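PDB 4R9Z: acyl-CoA thioesterase II, which probably hydrolyses fatty acyl-CoA thioesters to free fatty acid and coenzyme A, and has a double hot-dog fold. Local coordinates for residues Ala13-Glu18 against Ala46-Ser51; Gly228-Ser233 against Met256-Gly261; Gly254-Phe257 against Leu263-Thr266. One frame throughout, in Å; residues are numbered along the deposited sequence.

Overall arrangement
Contacts 1 and 3 are buried, whereas contact 2 is partly exposed. Contact 1 lies on the opposite side of the chain's centre from contact 3, their centres about 22 Å apart, and it packs the chain around the end of helix 8-15 onto helix 39-52 through leucine and alanine side chains. Contacts 2 and 3 are neighbours, with centres about 8 Å apart. Both use strand 249-258 and share Met256 and Phe257, and Asn258 and Ala230 of contact 2 pack on Val264 of contact 3. Their chemistry differs: contact 3 is backbone pairing with a bulge, while in contact 2 one asparagine side chain holds a loop beside strand 249-258.

Contact 1 (Ala13-Glu18 against Ala46-Ser51); sequences ATLELE and ALLAAS
Leu48 meets both Leu15 and Leu17, with different atoms. Leu48 CB lies 4.1 Å from Leu17 CD1. With chi1 at -75°, CG stands anti to the carbonyl carbon, and chi2 at 167° carries CD1 on to Leu15. There, Leu48 CD1 is 3.8 Å from Leu15 CB and also lies against Leu15 O, so this methyl meets both an apolar atom and a backbone carbonyl.

Leu17 contributes a single methyl. Its CB points at helix 39-52, and its CD1 branch reaches the helix surface beside Leu48; Leu17 CD1 is 3.7 Å from Ala49 N and 3.9 Å from Ala49 CB. One methyl thus touches two successive residues, consistent with the small Ala49 side chain leaving the helix backbone accessible.

All four touching residues are buried. Polar anchoring comes from just outside the segments: Gln45 NE2 bonds to Thr14 O, and Arg52 NH1 to Leu17 O. Within the helix, Leu47 O takes both Ser51 N and Ser51 OG, the two reaching it from opposite faces of the carbonyl plane, the hydroxyl at 2.6 Å from Ser51 OG to Leu47 O. Beyond the interface, Leu48 also touches Val189 and Ser193 of helix 188-201, while Ala46 and Ala50 face strands 89-98 and 101-111, consistent with helix 39-52 being a helix wrapped by a hot-dog sheet.

Across the two segments the contact is van der Waals packing of methyl groups, with no hydrogen bond between them. The directional bonds that clasp the N-terminal chain to this helix come instead from Gln45 and Arg52.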
ATOM      1  N   ALA B  13       4.471 -25.447  -8.998  1.00 47.43           N
ATOM      2  CA  ALA B  13       3.290 -26.293  -9.088  1.00 46.91           C
ATOM      3  C   ALA B  13       2.107 -25.676  -8.341  1.00 51.99           C
ATOM      4  O   ALA B  13       1.010 -25.564  -8.888  1.00 46.43           O
ATOM      5  CB  ALA B  13       3.590 -27.680  -8.551  1.00 49.52           C
ATOM      6  N   THR B  14       2.333 -25.269  -7.095  1.00 53.82           N
ATOM      7  CA  THR B  14       1.272 -24.682  -6.280  1.00 49.03           C
ATOM      8  C   THR B  14       0.807 -23.344  -6.850  1.00 46.67           C
ATOM      9  O   THR B  14      -0.334 -22.939  -6.643  1.00 46.76           O
ATOM     10  CB  THR B  14       1.717 -24.477  -4.815  1.00 50.74           C
ATOM     11  OG1 THR B  14       2.932 -23.718  -4.774  1.00 44.96           O
ATOM     12  CG2 THR B  14       1.925 -25.817  -4.127  1.00 41.45           C
ATOM     13  N   LEU B  15       1.694 -22.661  -7.567  1.00 47.59           N
ATOM     14  CA  LEU B  15       1.340 -21.388  -8.178  1.00 41.50           C
ATOM     15  C   LEU B  15       0.477 -21.572  -9.420  1.00 50.12           C
ATOM     16  O   LEU B  15      -0.162 -20.627  -9.878  1.00 60.39           O
ATOM     17  CB  LEU B  15       2.594 -20.588  -8.519  1.00 37.30           C
ATOM     18  CG  LEU B  15       3.378 -20.150  -7.279  1.00 45.62           C
ATOM     19  CD1 LEU B  15       4.495 -19.192  -7.645  1.00 43.94           C
ATOM     20  CD2 LEU B  15       2.445 -19.530  -6.250  1.00 41.04           C
ATOM     21  N   GLU B  16       0.460 -22.780  -9.974  1.00 49.42           N
ATOM     22  CA  GLU B  16      -0.466 -23.072 -11.064  1.00 50.47           C
ATOM     23  C   GLU B  16      -1.829 -23.415 -10.491  1.00 45.82           C
ATOM     24  O   GLU B  16      -2.116 -24.572 -10.179  1.00 45.68           O
ATOM     25  CB  GLU B  16       0.047 -24.205 -11.949  1.00 54.09           C
ATOM     26  CG  GLU B  16       0.995 -23.737 -13.045  1.00 58.10           C
ATOM     27  CD  GLU B  16       0.415 -22.607 -13.877  1.00 60.55           C
ATOM     28  OE1 GLU B  16      -0.584 -22.842 -14.592  1.00 55.44           O
ATOM     29  OE2 GLU B  16       0.958 -21.482 -13.814  1.00 61.08           O
ATOM     30  N   LEU B  17      -2.667 -22.394 -10.360  1.00 40.64           N
ATOM     31  CA  LEU B  17      -3.961 -22.543  -9.718  1.00 38.69           C
ATOM     32  C   LEU B  17      -4.902 -23.356 -10.577  1.00 34.67           C
ATOM     33  O   LEU B  17      -4.802 -23.338 -11.802  1.00 37.15           O
ATOM     34  CB  LEU B  17      -4.575 -21.174  -9.450  1.00 41.29           C
ATOM     35  CG  LEU B  17      -3.658 -20.164  -8.769  1.00 39.90           C
ATOM     36  CD1 LEU B  17      -4.365 -18.830  -8.628  1.00 34.16           C
ATOM     37  CD2 LEU B  17      -3.215 -20.694  -7.421  1.00 39.81           C
ATOM     38  N   GLU B  18      -5.821 -24.065  -9.932  1.00 37.35           N
ATOM     39  CA  GLU B  18      -6.891 -24.741 -10.648  1.00 32.20           C
ATOM     40  C   GLU B  18      -8.086 -23.813 -10.772  1.00 39.81           C
ATOM     41  O   GLU B  18      -8.625 -23.347  -9.770  1.00 44.63           O
ATOM     42  CB  GLU B  18      -7.307 -26.032  -9.947  1.00 39.03           C
ATOM     43  CG  GLU B  18      -8.172 -26.938 -10.813  1.00 38.89           C
ATOM     44  CD  GLU B  18      -8.991 -27.917  -9.997  1.00 57.47           C
ATOM     45  OE1 GLU B  18      -8.858 -27.914  -8.753  1.00 64.29           O
ATOM     46  OE2 GLU B  18      -9.763 -28.693 -10.599  1.00 61.98           O
ATOM     47  N   ALA B  46      -2.989 -15.313  -5.011  1.00 31.87           N
ATOM     48  CA  ALA B  46      -4.101 -14.392  -5.202  1.00 27.56           C
ATOM     49  C   ALA B  46      -3.825 -13.428  -6.353  1.00 31.41           C
ATOM     50  O   ALA B  46      -4.739 -13.034  -7.076  1.00 35.24           O
ATOM     51  CB  ALA B  46      -4.375 -13.629  -3.925  1.00 26.07           C
ATOM     52  N   LEU B  47      -2.559 -13.062  -6.525  1.00 27.99           N
ATOM     53  CA  LEU B  47      -2.167 -12.165  -7.599  1.00 26.36           C
ATOM     54  C   LEU B  47      -2.295 -12.862  -8.939  1.00 27.31           C
ATOM     55  O   LEU B  47      -2.696 -12.253  -9.927  1.00 30.36           O
ATOM     56  CB  LEU B  47      -0.736 -11.671  -7.408  1.00 25.99           C
ATOM     57  CG  LEU B  47      -0.262 -10.732  -8.524  1.00 30.98           C
ATOM     58  CD1 LEU B  47      -1.103  -9.458  -8.575  1.00 25.14           C
ATOM     59  CD2 LEU B  47       1.230 -10.414  -8.403  1.00 23.39           C
ATOM     60  N   LEU B  48      -1.958 -14.145  -8.968  1.00 28.90           N
ATOM     61  CA  LEU B  48      -2.114 -14.930 -10.184  1.00 41.15           C
ATOM     62  C   LEU B  48      -3.589 -15.100 -10.513  1.00 34.30           C
ATOM     63  O   LEU B  48      -3.983 -15.071 -11.679  1.00 27.95           O
ATOM     64  CB  LEU B  48      -1.436 -16.294 -10.048  1.00 32.31           C
ATOM     65  CG  LEU B  48       0.087 -16.221 -10.136  1.00 32.49           C
ATOM     66  CD1 LEU B  48       0.735 -17.521  -9.689  1.00 36.57           C
ATOM     67  CD2 LEU B  48       0.497 -15.862 -11.553  1.00 23.58           C
ATOM     68  N   ALA B  49      -4.397 -15.264  -9.473  1.00 30.52           N
ATOM     69  CA  ALA B  49      -5.830 -15.383  -9.650  1.00 24.69           C
ATOM     70  C   ALA B  49      -6.364 -14.164 -10.385  1.00 29.42           C
ATOM     71  O   ALA B  49      -6.970 -14.287 -11.444  1.00 32.67           O
ATOM     72  CB  ALA B  49      -6.515 -15.537  -8.311  1.00 26.84           C
ATOM     73  N   ALA B  50      -6.067 -12.986  -9.849  1.00 28.87           N
ATOM     74  CA  ALA B  50      -6.485 -11.735 -10.458  1.00 26.82           C
ATOM     75  C   ALA B  50      -5.950 -11.601 -11.881  1.00 28.24           C
ATOM     76  O   ALA B  50      -6.688 -11.251 -12.799  1.00 25.73           O
ATOM     77  CB  ALA B  50      -6.026 -10.559  -9.607  1.00 27.03           C
ATOM     78  N   SER B  51      -4.664 -11.887 -12.050  1.00 31.31           N
ATOM     79  CA  SER B  51      -3.993 -11.737 -13.337  1.00 29.65           C
ATOM     80  C   SER B  51      -4.630 -12.576 -14.441  1.00 27.61           C
ATOM     81  O   SER B  51      -4.724 -12.130 -15.581  1.00 27.32           O
ATOM     82  CB  SER B  51      -2.518 -12.104 -13.204  1.00 30.04           C
ATOM     83  OG  SER B  51      -1.902 -11.348 -12.180  1.00 36.35           O
TER

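Contact 2 (Gly228-Ser233 against Met256-Gly261); sequences GRAVLS and MFNRTG
Asn258 grips the loop 228-233 by two hydrogen bonds from its side-chain amide. Its CG lies anti to the carbonyl carbon (chi1 -73°), which directs the amide at the loop. Asn258 ND2 donates to Arg229 O over 3.1 Å, nearly straight at 168°, and the acceptor lies in the amide plane. Asn258 OD1 accepts from Val231 N at 2.8 Å; this donor stands above the carbonyl plane, 35° out of it. The two bonds of opposite sense fix which end of the amide is oxygen and which is nitrogen.

Van der Waals contact accompanies the bonds: Val231 CG2 lies 3.8 Å from Asn258 ND2, and the two side chains cross at about a right angle. Asn258 is buried, while Arg229 and Val231 are exposed.

Charged groups work outward from the contact: Arg229 pairs with Glu58, and Arg259 with Glu133.

A backbone bond shapes the turn that follows Asn258. Gly261 N donates to Asn258 O, closing a type I turn.

The amide bonds to both a C=O and an N-H of the loop, much as a backbone peptide group could. By supplying a donor to Arg229 O and an acceptor to Val231 N, it ties the irregular loop to Asn258.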
ATOM      1  N   GLY B 228       9.574  -2.178 -13.392  1.00 41.54           N
ATOM      2  CA  GLY B 228      10.147  -2.708 -14.581  1.00 44.50           C
ATOM      3  C   GLY B 228      10.012  -4.179 -14.465  1.00 45.71           C
ATOM      4  O   GLY B 228       9.665  -4.664 -13.439  1.00 42.88           O
ATOM      5  N   ARG B 229      10.247  -4.882 -15.545  1.00 47.47           N
ATOM      6  CA  ARG B 229      10.080  -6.327 -15.553  1.00 40.07           C
ATOM      7  C   ARG B 229      11.306  -7.044 -14.995  1.00 41.01           C
ATOM      8  O   ARG B 229      12.439  -6.758 -15.378  1.00 49.83           O
ATOM      9  CB  ARG B 229       9.764  -6.802 -16.966  1.00 46.33           C
ATOM     10  CG  ARG B 229       8.676  -7.850 -17.004  1.00 59.07           C
ATOM     11  CD  ARG B 229       8.292  -8.183 -18.427  1.00 69.98           C
ATOM     12  NE  ARG B 229       7.464  -7.124 -18.997  1.00 68.62           N
ATOM     13  CZ  ARG B 229       6.858  -7.201 -20.177  1.00 70.77           C
ATOM     14  NH1 ARG B 229       6.982  -8.296 -20.916  1.00 68.21           N
ATOM     15  NH2 ARG B 229       6.123  -6.185 -20.611  1.00 64.69           N
ATOM     16  N   ALA B 230      11.066  -7.981 -14.086  1.00 43.46           N
ATOM     17  CA  ALA B 230      12.142  -8.667 -13.385  1.00 46.71           C
ATOM     18  C   ALA B 230      12.876  -9.670 -14.263  1.00 54.67           C
ATOM     19  O   ALA B 230      12.261 -10.397 -15.046  1.00 51.93           O
ATOM     20  CB  ALA B 230      11.599  -9.365 -12.152  1.00 44.20           C
ATOM     21  N   VAL B 231      14.195  -9.718 -14.103  1.00 60.01           N
ATOM     22  CA  VAL B 231      15.017 -10.698 -14.801  1.00 47.54           C
ATOM     23  C   VAL B 231      15.470 -11.757 -13.809  1.00 46.12           C
ATOM     24  O   VAL B 231      16.425 -11.549 -13.063  1.00 55.79           O
ATOM     25  CB  VAL B 231      16.248 -10.052 -15.450  1.00 38.82           C
ATOM     26  CG1 VAL B 231      17.114 -11.115 -16.085  1.00 54.58           C
ATOM     27  CG2 VAL B 231      15.824  -9.024 -16.489  1.00 34.98           C
ATOM     28  N   LEU B 232      14.784 -12.896 -13.802  1.00 39.64           N
ATOM     29  CA  LEU B 232      15.060 -13.944 -12.825  1.00 45.84           C
ATOM     30  C   LEU B 232      16.123 -14.928 -13.296  1.00 54.31           C
ATOM     31  O   LEU B 232      16.314 -15.978 -12.684  1.00 50.36           O
ATOM     32  CB  LEU B 232      13.781 -14.714 -12.495  1.00 55.44           C
ATOM     33  CG  LEU B 232      12.609 -13.949 -11.885  1.00 58.22           C
ATOM     34  CD1 LEU B 232      11.439 -14.894 -11.684  1.00 51.43           C
ATOM     35  CD2 LEU B 232      13.013 -13.310 -10.565  1.00 43.29           C
ATOM     36  N   SER B 233      16.815 -14.589 -14.378  1.00 59.26           N
ATOM     37  CA  SER B 233      17.866 -15.451 -14.906  1.00 60.13           C
ATOM     38  C   SER B 233      19.213 -15.015 -14.352  1.00 67.06           C
ATOM     39  O   SER B 233      20.259 -15.514 -14.762  1.00 74.91           O
ATOM     40  CB  SER B 233      17.888 -15.407 -16.433  1.00 61.84           C
ATOM     41  OG  SER B 233      18.017 -14.073 -16.893  1.00 58.01           O
ATOM     42  N   MET B 256      13.461  -3.436  -5.019  1.00 40.46           N
ATOM     43  CA  MET B 256      14.116  -4.535  -5.700  1.00 40.59           C
ATOM     44  C   MET B 256      14.677  -4.079  -7.038  1.00 38.99           C
ATOM     45  O   MET B 256      14.025  -3.331  -7.767  1.00 38.08           O
ATOM     46  CB  MET B 256      13.139  -5.686  -5.900  1.00 42.48           C
ATOM     47  CG  MET B 256      13.782  -6.973  -6.335  1.00 37.03           C
ATOM     48  SD  MET B 256      12.561  -8.285  -6.378  1.00 55.02           S
ATOM     49  CE  MET B 256      12.021  -8.287  -4.672  1.00 41.43           C
ATOM     50  N   PHE B 257      15.884  -4.538  -7.358  1.00 41.72           N
ATOM     51  CA  PHE B 257      16.545  -4.171  -8.610  1.00 43.06           C
ATOM     52  C   PHE B 257      16.997  -5.397  -9.400  1.00 46.22           C
ATOM     53  O   PHE B 257      17.334  -6.432  -8.820  1.00 46.88           O
ATOM     54  CB  PHE B 257      17.772  -3.293  -8.352  1.00 45.27           C
ATOM     55  CG  PHE B 257      17.481  -2.001  -7.645  1.00 35.59           C
ATOM     56  CD1 PHE B 257      17.411  -1.950  -6.260  1.00 37.08           C
ATOM     57  CD2 PHE B 257      17.323  -0.827  -8.362  1.00 35.45           C
ATOM     58  CE1 PHE B 257      17.165  -0.752  -5.607  1.00 35.04           C
ATOM     59  CE2 PHE B 257      17.077   0.375  -7.715  1.00 38.03           C
ATOM     60  CZ  PHE B 257      16.998   0.410  -6.335  1.00 29.61           C
ATOM     61  N   ASN B 258      17.008  -5.273 -10.725  1.00 48.71           N
ATOM     62  CA  ASN B 258      17.745  -6.219 -11.558  1.00 53.22           C
ATOM     63  C   ASN B 258      19.236  -5.973 -11.386  1.00 56.68           C
ATOM     64  O   ASN B 258      19.638  -4.862 -11.037  1.00 54.62           O
ATOM     65  CB  ASN B 258      17.359  -6.090 -13.035  1.00 50.16           C
ATOM     66  CG  ASN B 258      15.987  -6.655 -13.338  1.00 41.86           C
ATOM     67  OD1 ASN B 258      15.564  -7.647 -12.746  1.00 45.82           O
ATOM     68  ND2 ASN B 258      15.285  -6.025 -14.271  1.00 43.02           N
ATOM     69  N   ARG B 259      20.054  -6.995 -11.626  1.00 58.30           N
ATOM     70  CA  ARG B 259      21.505  -6.845 -11.531  1.00 50.55           C
ATOM     71  C   ARG B 259      21.999  -5.700 -12.406  1.00 44.29           C
ATOM     72  O   ARG B 259      23.014  -5.077 -12.111  1.00 52.65           O
ATOM     73  CB  ARG B 259      22.215  -8.145 -11.913  1.00 65.45           C
ATOM     74  CG  ARG B 259      23.726  -8.110 -11.699  1.00 69.21           C
ATOM     75  CD  ARG B 259      24.334  -9.505 -11.706  1.00 79.30           C
ATOM     76  NE  ARG B 259      25.710  -9.513 -11.211  1.00 77.22           N
ATOM     77  CZ  ARG B 259      26.377 -10.613 -10.876  1.00 78.37           C
ATOM     78  NH1 ARG B 259      25.793 -11.801 -10.976  1.00 72.10           N
ATOM     79  NH2 ARG B 259      27.627 -10.531 -10.439  1.00 78.45           N
ATOM     80  N   THR B 260      21.263  -5.412 -13.473  1.00 45.76           N
ATOM     81  CA  THR B 260      21.581  -4.287 -14.344  1.00 50.97           C
ATOM     82  C   THR B 260      21.362  -2.954 -13.631  1.00 54.67           C
ATOM     83  O   THR B 260      21.889  -1.920 -14.051  1.00 49.07           O
ATOM     84  CB  THR B 260      20.730  -4.310 -15.624  1.00 59.55           C
ATOM     85  OG1 THR B 260      19.344  -4.162 -15.288  1.00 64.92           O
ATOM     86  CG2 THR B 260      20.942  -5.618 -16.374  1.00 53.11           C
ATOM     87  N   GLY B 261      20.585  -2.982 -12.551  1.00 54.78           N
ATOM     88  CA  GLY B 261      20.304  -1.781 -11.789  1.00 46.77           C
ATOM     89  C   GLY B 261      18.972  -1.123 -12.099  1.00 54.36           C
ATOM     90  O   GLY B 261      18.678  -0.040 -11.588  1.00 45.52           O
TER

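Contact 3 (Gly254-Phe257 against Leu263-Thr266); sequences GTMF and LVCT
A beta hairpin formed by strands 249-258 and 263-272 contains a classic bulge here, with Val264 and Cys265 both facing Met256. The short segments run antiparallel, their axes 4.5 Å apart at closest. Met256 N donates to Cys265 O at 3.0 Å, nearly straight and in the carbonyl plane. In return Met256 O takes Val264 N at 2.7 Å, with only a weak second bond from Cys265 N, so a single carbonyl serves both bulge residues. The register slips by one: Thr255 pairs with Thr266, but Phe257 with Leu263, both as non-hydrogen-bonded pairs.

On the face of Met256 and Cys265, Met256 CB lies 3.6 Å from Cys265 SG, and the methionine chain, bent at its last torsion, brings CE to 4.1 Å from Cys265 SG. Both side chains also touch Val195 of helix 188-201, so this face packs against the helix.

The other face carries Thr255, Phe257, Leu263 and Thr266. Leu263 CD1 sits over one face of the Phe257 ring in a CH-pi contact, offset toward its rim, 4.2 Å from the centroid and 21° off the normal. With CG anti to the backbone N (chi1 178°) and chi2 at 68°, the leucine folds that methyl over the ring, and Leu263 CD1 also lies 4.0 Å from Thr255 CG2. From this face Leu263 packs on Ser244 of the second subunit and Thr266 on Leu251 of the second subunit.

Here a bulged hairpin has one face against a helix and the other reaching the partner subunit, as suits the curved antiparallel sheet that wraps a helix in hot-dog thioesterases.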
ATOM      1  N   GLY B 254      10.935  -1.912   1.079  1.00 29.85           N
ATOM      2  CA  GLY B 254      11.782  -2.637   0.156  1.00 29.31           C
ATOM      3  C   GLY B 254      11.825  -2.085  -1.255  1.00 34.72           C
ATOM      4  O   GLY B 254      10.833  -1.588  -1.782  1.00 28.53           O
ATOM      5  N   THR B 255      12.999  -2.173  -1.862  1.00 36.13           N
ATOM      6  CA  THR B 255      13.176  -1.809  -3.256  1.00 31.32           C
ATOM      7  C   THR B 255      13.981  -2.909  -3.920  1.00 40.74           C
ATOM      8  O   THR B 255      15.048  -3.284  -3.441  1.00 39.99           O
ATOM      9  CB  THR B 255      13.888  -0.462  -3.424  1.00 30.97           C
ATOM     10  OG1 THR B 255      14.634  -0.167  -2.238  1.00 52.86           O
ATOM     11  CG2 THR B 255      12.885   0.647  -3.660  1.00 29.78           C
ATOM     12  N   MET B 256      13.461  -3.436  -5.019  1.00 40.46           N
ATOM     13  CA  MET B 256      14.116  -4.535  -5.700  1.00 40.59           C
ATOM     14  C   MET B 256      14.677  -4.079  -7.038  1.00 38.99           C
ATOM     15  O   MET B 256      14.025  -3.331  -7.767  1.00 38.08           O
ATOM     16  CB  MET B 256      13.139  -5.686  -5.900  1.00 42.48           C
ATOM     17  CG  MET B 256      13.782  -6.973  -6.335  1.00 37.03           C
ATOM     18  SD  MET B 256      12.561  -8.285  -6.378  1.00 55.02           S
ATOM     19  CE  MET B 256      12.021  -8.287  -4.672  1.00 41.43           C
ATOM     20  N   PHE B 257      15.884  -4.538  -7.358  1.00 41.72           N
ATOM     21  CA  PHE B 257      16.545  -4.171  -8.610  1.00 43.06           C
ATOM     22  C   PHE B 257      16.997  -5.397  -9.400  1.00 46.22           C
ATOM     23  O   PHE B 257      17.334  -6.432  -8.820  1.00 46.88           O
ATOM     24  CB  PHE B 257      17.772  -3.293  -8.352  1.00 45.27           C
ATOM     25  CG  PHE B 257      17.481  -2.001  -7.645  1.00 35.59           C
ATOM     26  CD1 PHE B 257      17.411  -1.950  -6.260  1.00 37.08           C
ATOM     27  CD2 PHE B 257      17.323  -0.827  -8.362  1.00 35.45           C
ATOM     28  CE1 PHE B 257      17.165  -0.752  -5.607  1.00 35.04           C
ATOM     29  CE2 PHE B 257      17.077   0.375  -7.715  1.00 38.03           C
ATOM     30  CZ  PHE B 257      16.998   0.410  -6.335  1.00 29.61           C
ATOM     31  N   LEU B 263      15.101  -0.681 -11.592  1.00 41.42           N
ATOM     32  CA  LEU B 263      14.159  -0.904 -10.501  1.00 43.29           C
ATOM     33  C   LEU B 263      13.066  -1.885 -10.926  1.00 40.03           C
ATOM     34  O   LEU B 263      12.482  -1.756 -12.002  1.00 35.14           O
ATOM     35  CB  LEU B 263      13.543   0.424 -10.049  1.00 40.84           C
ATOM     36  CG  LEU B 263      12.497   0.362  -8.933  1.00 34.47           C
ATOM     37  CD1 LEU B 263      13.131  -0.056  -7.616  1.00 35.90           C
ATOM     38  CD2 LEU B 263      11.816   1.708  -8.796  1.00 29.98           C
ATOM     39  N   VAL B 264      12.798  -2.872 -10.079  1.00 31.91           N
ATOM     40  CA  VAL B 264      11.783  -3.869 -10.380  1.00 37.32           C
ATOM     41  C   VAL B 264      10.477  -3.572  -9.643  1.00 39.78           C
ATOM     42  O   VAL B 264       9.405  -3.524 -10.248  1.00 37.69           O
ATOM     43  CB  VAL B 264      12.273  -5.284 -10.012  1.00 46.54           C
ATOM     44  CG1 VAL B 264      11.115  -6.278 -10.033  1.00 42.09           C
ATOM     45  CG2 VAL B 264      13.373  -5.717 -10.967  1.00 43.92           C
ATOM     46  N   CYS B 265      10.574  -3.350  -8.338  1.00 44.59           N
ATOM     47  CA  CYS B 265       9.393  -3.032  -7.552  1.00 39.43           C
ATOM     48  C   CYS B 265       9.725  -2.237  -6.299  1.00 37.19           C
ATOM     49  O   CYS B 265      10.840  -2.309  -5.789  1.00 38.67           O
ATOM     50  CB  CYS B 265       8.652  -4.313  -7.169  1.00 33.24           C
ATOM     51  SG  CYS B 265       9.538  -5.355  -6.010  1.00 36.41           S
ATOM     52  N   THR B 266       8.743  -1.473  -5.826  1.00 38.20           N
ATOM     53  CA  THR B 266       8.817  -0.805  -4.531  1.00 29.93           C
ATOM     54  C   THR B 266       7.845  -1.524  -3.609  1.00 25.78           C
ATOM     55  O   THR B 266       6.772  -1.930  -4.044  1.00 35.71           O
ATOM     56  CB  THR B 266       8.456   0.692  -4.624  1.00 36.77           C
ATOM     57  OG1 THR B 266       9.247   1.320  -5.640  1.00 39.45           O
ATOM     58  CG2 THR B 266       8.704   1.387  -3.298  1.00 30.75           C
TER